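Local coordinates for uncharacterized protein (Pyrococcus abyssi, PDB 5IFF) that acts as a restriction DNA glycosylase, R.PabI, that also binds nonspecific double-stranded DNA as a tetramer, at residues 93-105 / 196-210. The protein carries 2 engineered substitutions. Sequence-based numbering, arbitrary orientation.
Sequences LLKFADDVKSYLE and KAFIIASETHKNDIV
Lys206 reaches to the end of helix 87-99, where its NZ donates three hydrogen bonds: to Val100 O at 2.7 Å, to Ala97 O at 3.0 Å and to Tyr103 OH at 3.1 Å. A bend at chi3 (100°) turns the otherwise extended chain to meet them. Tyr103 lays one ring face over the Ser202-Glu203 peptide, with Glu203 N 3.5 Å above the ring plane, over its centre. A leucine here would probably leave the Lys206 ammonium without one acceptor and that peptide less well covered. Leu104 N donates to Ile200 O (2.9 Å) and Glu105 N to Ala201 O, tying the start of helix 104-107 to the end of helix 188-201. Helix 203-216 follows after a break at Ser202, its N-cap, whose OG accepts from His205 N; helix 87-99 packs against both. Phe96 has Lys196 CE 3.7 Å above its ring plane, over the centre, with NZ adding a cation-pi contact, and Val100 CG2 on the opposite face, toward the rim. A water links Ser202 OG to Glu105 OE2, which is also hydrogen-bonded to Ser156 OG. Ala201 lies about 5 Å, side chain to side chain, from Val158, seen to bind adenine, though none is bound to this chain.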
# COMPACT_ATOMS: atom_id res chain seq x y z
N LEU A 93 -26.58 -30.40 2.67
CA LEU A 93 -26.24 -28.99 2.58
C LEU A 93 -27.04 -28.29 1.46
O LEU A 93 -27.44 -27.13 1.61
CB LEU A 93 -24.75 -28.84 2.34
CG LEU A 93 -23.92 -29.14 3.58
CD1 LEU A 93 -22.48 -29.43 3.18
CD2 LEU A 93 -24.05 -27.95 4.51
N LEU A 94 -27.22 -28.97 0.33
CA LEU A 94 -28.04 -28.37 -0.76
C LEU A 94 -29.48 -28.16 -0.30
O LEU A 94 -30.12 -27.12 -0.65
CB LEU A 94 -27.97 -29.25 -2.02
CG LEU A 94 -26.60 -29.29 -2.72
CD1 LEU A 94 -26.67 -30.32 -3.87
CD2 LEU A 94 -26.20 -27.93 -3.22
N LYS A 95 -30.00 -29.10 0.47
CA LYS A 95 -31.34 -28.98 1.06
C LYS A 95 -31.44 -27.79 2.03
O LYS A 95 -32.46 -27.09 2.07
CB LYS A 95 -31.71 -30.25 1.82
CG LYS A 95 -33.20 -30.31 2.19
CD LYS A 95 -33.61 -31.70 2.74
CE LYS A 95 -32.95 -32.86 1.99
NZ LYS A 95 -33.78 -34.14 1.94
N PHE A 96 -30.43 -27.63 2.85
CA PHE A 96 -30.35 -26.47 3.76
C PHE A 96 -30.41 -25.15 2.96
O PHE A 96 -31.23 -24.26 3.26
CB PHE A 96 -29.06 -26.55 4.59
CG PHE A 96 -28.82 -25.34 5.48
CD1 PHE A 96 -29.58 -25.14 6.63
CD2 PHE A 96 -27.84 -24.41 5.15
CE1 PHE A 96 -29.35 -24.03 7.47
CE2 PHE A 96 -27.61 -23.30 5.97
CZ PHE A 96 -28.38 -23.11 7.14
N ALA A 97 -29.57 -25.04 1.93
CA ALA A 97 -29.56 -23.85 1.11
C ALA A 97 -30.92 -23.56 0.47
O ALA A 97 -31.28 -22.39 0.31
CB ALA A 97 -28.48 -23.95 0.04
N ASP A 98 -31.69 -24.61 0.12
CA ASP A 98 -33.03 -24.42 -0.44
C ASP A 98 -33.95 -23.73 0.54
O ASP A 98 -34.84 -22.98 0.15
CB ASP A 98 -33.66 -25.76 -0.85
CG ASP A 98 -33.05 -26.32 -2.12
OD1 ASP A 98 -32.45 -25.51 -2.88
OD2 ASP A 98 -33.16 -27.55 -2.37
N ASP A 99 -33.76 -24.03 1.81
CA ASP A 99 -34.61 -23.52 2.88
C ASP A 99 -34.24 -22.08 3.32
O ASP A 99 -35.01 -21.39 3.94
CB ASP A 99 -34.53 -24.46 4.11
CG ASP A 99 -34.95 -25.92 3.79
OD1 ASP A 99 -35.76 -26.15 2.85
OD2 ASP A 99 -34.49 -26.84 4.50
N VAL A 100 -33.03 -21.64 3.03
CA VAL A 100 -32.57 -20.31 3.47
C VAL A 100 -33.12 -19.21 2.53
O VAL A 100 -32.80 -19.25 1.32
CB VAL A 100 -31.04 -20.27 3.51
CG1 VAL A 100 -30.52 -18.84 3.82
CG2 VAL A 100 -30.52 -21.27 4.55
N LYS A 101 -33.89 -18.25 3.06
CA LYS A 101 -34.47 -17.14 2.26
C LYS A 101 -34.21 -15.78 2.93
O LYS A 101 -34.80 -14.76 2.58
CB LYS A 101 -35.98 -17.32 2.08
CG LYS A 101 -36.43 -18.61 1.42
CD LYS A 101 -36.07 -18.65 -0.05
CE LYS A 101 -36.48 -19.96 -0.68
NZ LYS A 101 -35.87 -20.10 -2.03
N SER A 102 -33.36 -15.78 3.94
CA SER A 102 -33.01 -14.54 4.63
C SER A 102 -31.55 -14.63 5.07
O SER A 102 -31.06 -15.72 5.36
CB SER A 102 -33.93 -14.32 5.83
OG SER A 102 -33.51 -13.17 6.51
N TYR A 103 -30.86 -13.49 5.11
CA TYR A 103 -29.41 -13.49 5.22
C TYR A 103 -28.93 -12.49 6.24
O TYR A 103 -29.62 -11.50 6.51
CB TYR A 103 -28.77 -13.18 3.86
CG TYR A 103 -29.31 -14.12 2.79
CD1 TYR A 103 -28.79 -15.40 2.64
CD2 TYR A 103 -30.37 -13.73 1.97
CE1 TYR A 103 -29.34 -16.30 1.67
CE2 TYR A 103 -30.88 -14.58 1.00
CZ TYR A 103 -30.35 -15.87 0.86
OH TYR A 103 -30.86 -16.75 -0.07
N LEU A 104 -27.71 -12.69 6.74
CA LEU A 104 -27.14 -11.74 7.67
C LEU A 104 -27.07 -10.34 7.05
O LEU A 104 -27.47 -9.36 7.68
CB LEU A 104 -25.76 -12.19 8.10
CG LEU A 104 -25.31 -11.30 9.27
CD1 LEU A 104 -26.10 -11.59 10.55
CD2 LEU A 104 -23.84 -11.38 9.45
N GLU A 105 -26.61 -10.24 5.79
CA GLU A 105 -26.59 -8.94 5.08
C GLU A 105 -27.96 -8.25 5.05
O GLU A 105 -28.01 -7.02 5.10
CB GLU A 105 -26.05 -9.11 3.65
CG GLU A 105 -24.51 -9.22 3.63
CD GLU A 105 -23.90 -9.19 2.23
OE1 GLU A 105 -24.59 -8.71 1.29
OE2 GLU A 105 -22.75 -9.67 2.07
N LYS A 196 -22.39 -23.76 5.65
CA LYS A 196 -23.67 -23.19 6.11
C LYS A 196 -23.54 -21.72 6.45
O LYS A 196 -24.48 -20.93 6.19
CB LYS A 196 -24.20 -23.94 7.29
CG LYS A 196 -24.71 -25.36 6.89
CD LYS A 196 -25.02 -26.22 8.13
CE LYS A 196 -26.24 -25.71 8.82
NZ LYS A 196 -26.84 -26.80 9.64
N ALA A 197 -22.40 -21.35 7.03
CA ALA A 197 -22.14 -19.92 7.31
C ALA A 197 -22.20 -19.07 6.02
O ALA A 197 -22.85 -18.02 5.98
CB ALA A 197 -20.77 -19.75 8.02
N PHE A 198 -21.53 -19.51 4.96
CA PHE A 198 -21.54 -18.75 3.75
C PHE A 198 -22.96 -18.70 3.14
O PHE A 198 -23.37 -17.68 2.56
CB PHE A 198 -20.52 -19.33 2.75
CG PHE A 198 -19.12 -18.84 2.97
CD1 PHE A 198 -18.81 -17.49 2.75
CD2 PHE A 198 -18.11 -19.70 3.44
CE1 PHE A 198 -17.49 -17.00 2.93
CE2 PHE A 198 -16.80 -19.21 3.65
CZ PHE A 198 -16.49 -17.87 3.40
N ILE A 199 -23.68 -19.81 3.28
CA ILE A 199 -25.04 -19.91 2.77
C ILE A 199 -25.96 -18.87 3.44
O ILE A 199 -26.79 -18.27 2.75
CB ILE A 199 -25.58 -21.35 2.96
CG1 ILE A 199 -24.99 -22.25 1.87
CG2 ILE A 199 -27.11 -21.40 2.89
CD1 ILE A 199 -25.25 -23.73 2.15
N ILE A 200 -25.79 -18.62 4.75
CA ILE A 200 -26.68 -17.66 5.44
C ILE A 200 -26.11 -16.22 5.45
O ILE A 200 -26.82 -15.28 5.81
CB ILE A 200 -27.00 -18.09 6.86
CG1 ILE A 200 -25.75 -18.03 7.75
CG2 ILE A 200 -27.67 -19.47 6.86
CD1 ILE A 200 -26.10 -17.94 9.25
N ALA A 201 -24.88 -16.04 4.97
CA ALA A 201 -24.25 -14.71 4.97
C ALA A 201 -24.88 -13.73 3.97
O ALA A 201 -25.12 -12.54 4.31
CB ALA A 201 -22.75 -14.86 4.67
N SER A 202 -25.10 -14.19 2.73
CA SER A 202 -25.73 -13.36 1.69
C SER A 202 -26.27 -14.25 0.58
O SER A 202 -25.74 -15.37 0.39
CB SER A 202 -24.76 -12.37 1.07
OG SER A 202 -23.78 -13.02 0.27
N GLU A 203 -27.23 -13.74 -0.19
CA GLU A 203 -27.74 -14.54 -1.29
C GLU A 203 -26.62 -14.85 -2.28
O GLU A 203 -26.54 -15.93 -2.83
CB GLU A 203 -28.90 -13.84 -2.02
CG GLU A 203 -29.54 -14.73 -3.08
CD GLU A 203 -30.86 -14.18 -3.63
OE1 GLU A 203 -31.29 -13.10 -3.21
OE2 GLU A 203 -31.47 -14.87 -4.47
N THR A 204 -25.75 -13.89 -2.51
CA THR A 204 -24.66 -14.10 -3.46
C THR A 204 -23.72 -15.20 -2.98
O THR A 204 -23.30 -16.08 -3.77
CB THR A 204 -23.87 -12.80 -3.68
OG1 THR A 204 -24.73 -11.84 -4.30
CG2 THR A 204 -22.71 -13.06 -4.64
N HIS A 205 -23.40 -15.17 -1.69
CA HIS A 205 -22.53 -16.23 -1.16
C HIS A 205 -23.22 -17.58 -1.27
O HIS A 205 -22.57 -18.55 -1.64
CB HIS A 205 -22.16 -15.97 0.31
CG HIS A 205 -21.07 -14.95 0.50
ND1 HIS A 205 -19.93 -14.92 -0.29
CD2 HIS A 205 -20.97 -13.90 1.34
CE1 HIS A 205 -19.18 -13.89 0.09
NE2 HIS A 205 -19.79 -13.26 1.08
N LYS A 206 -24.51 -17.64 -0.93
CA LYS A 206 -25.26 -18.92 -1.04
C LYS A 206 -25.22 -19.46 -2.49
O LYS A 206 -24.98 -20.67 -2.73
CB LYS A 206 -26.73 -18.72 -0.60
CG LYS A 206 -27.56 -20.02 -0.77
CD LYS A 206 -29.02 -19.89 -0.28
CE LYS A 206 -29.95 -19.67 -1.41
NZ LYS A 206 -31.44 -19.66 -0.99
N ASN A 207 -25.48 -18.57 -3.44
CA ASN A 207 -25.48 -18.96 -4.84
C ASN A 207 -24.13 -19.52 -5.21
O ASN A 207 -24.05 -20.53 -5.92
CB ASN A 207 -25.83 -17.76 -5.75
CG ASN A 207 -27.29 -17.35 -5.61
OD1 ASN A 207 -28.14 -18.13 -5.15
ND2 ASN A 207 -27.60 -16.15 -6.04
N ASP A 208 -23.07 -18.87 -4.71
CA ASP A 208 -21.72 -19.35 -5.00
C ASP A 208 -21.51 -20.74 -4.43
O ASP A 208 -20.95 -21.60 -5.12
CB ASP A 208 -20.63 -18.45 -4.43
CG ASP A 208 -20.47 -17.14 -5.18
OD1 ASP A 208 -20.97 -17.03 -6.33
OD2 ASP A 208 -19.79 -16.26 -4.61
N ILE A 209 -21.90 -20.93 -3.17
CA ILE A 209 -21.72 -22.22 -2.51
C ILE A 209 -22.54 -23.31 -3.22
O ILE A 209 -22.04 -24.41 -3.42
CB ILE A 209 -22.13 -22.20 -1.02
CG1 ILE A 209 -21.23 -21.22 -0.24
CG2 ILE A 209 -22.05 -23.64 -0.39
CD1 ILE A 209 -19.70 -21.58 -0.36
N VAL A 210 -23.80 -23.02 -3.56
CA VAL A 210 -24.63 -24.06 -4.21
C VAL A 210 -24.07 -24.54 -5.56
O VAL A 210 -24.01 -25.74 -5.83
CB VAL A 210 -26.07 -23.54 -4.34
CG1 VAL A 210 -26.92 -24.41 -5.25
CG2 VAL A 210 -26.69 -23.42 -2.98
O HOH W 1 -22.07 -10.96 -0.27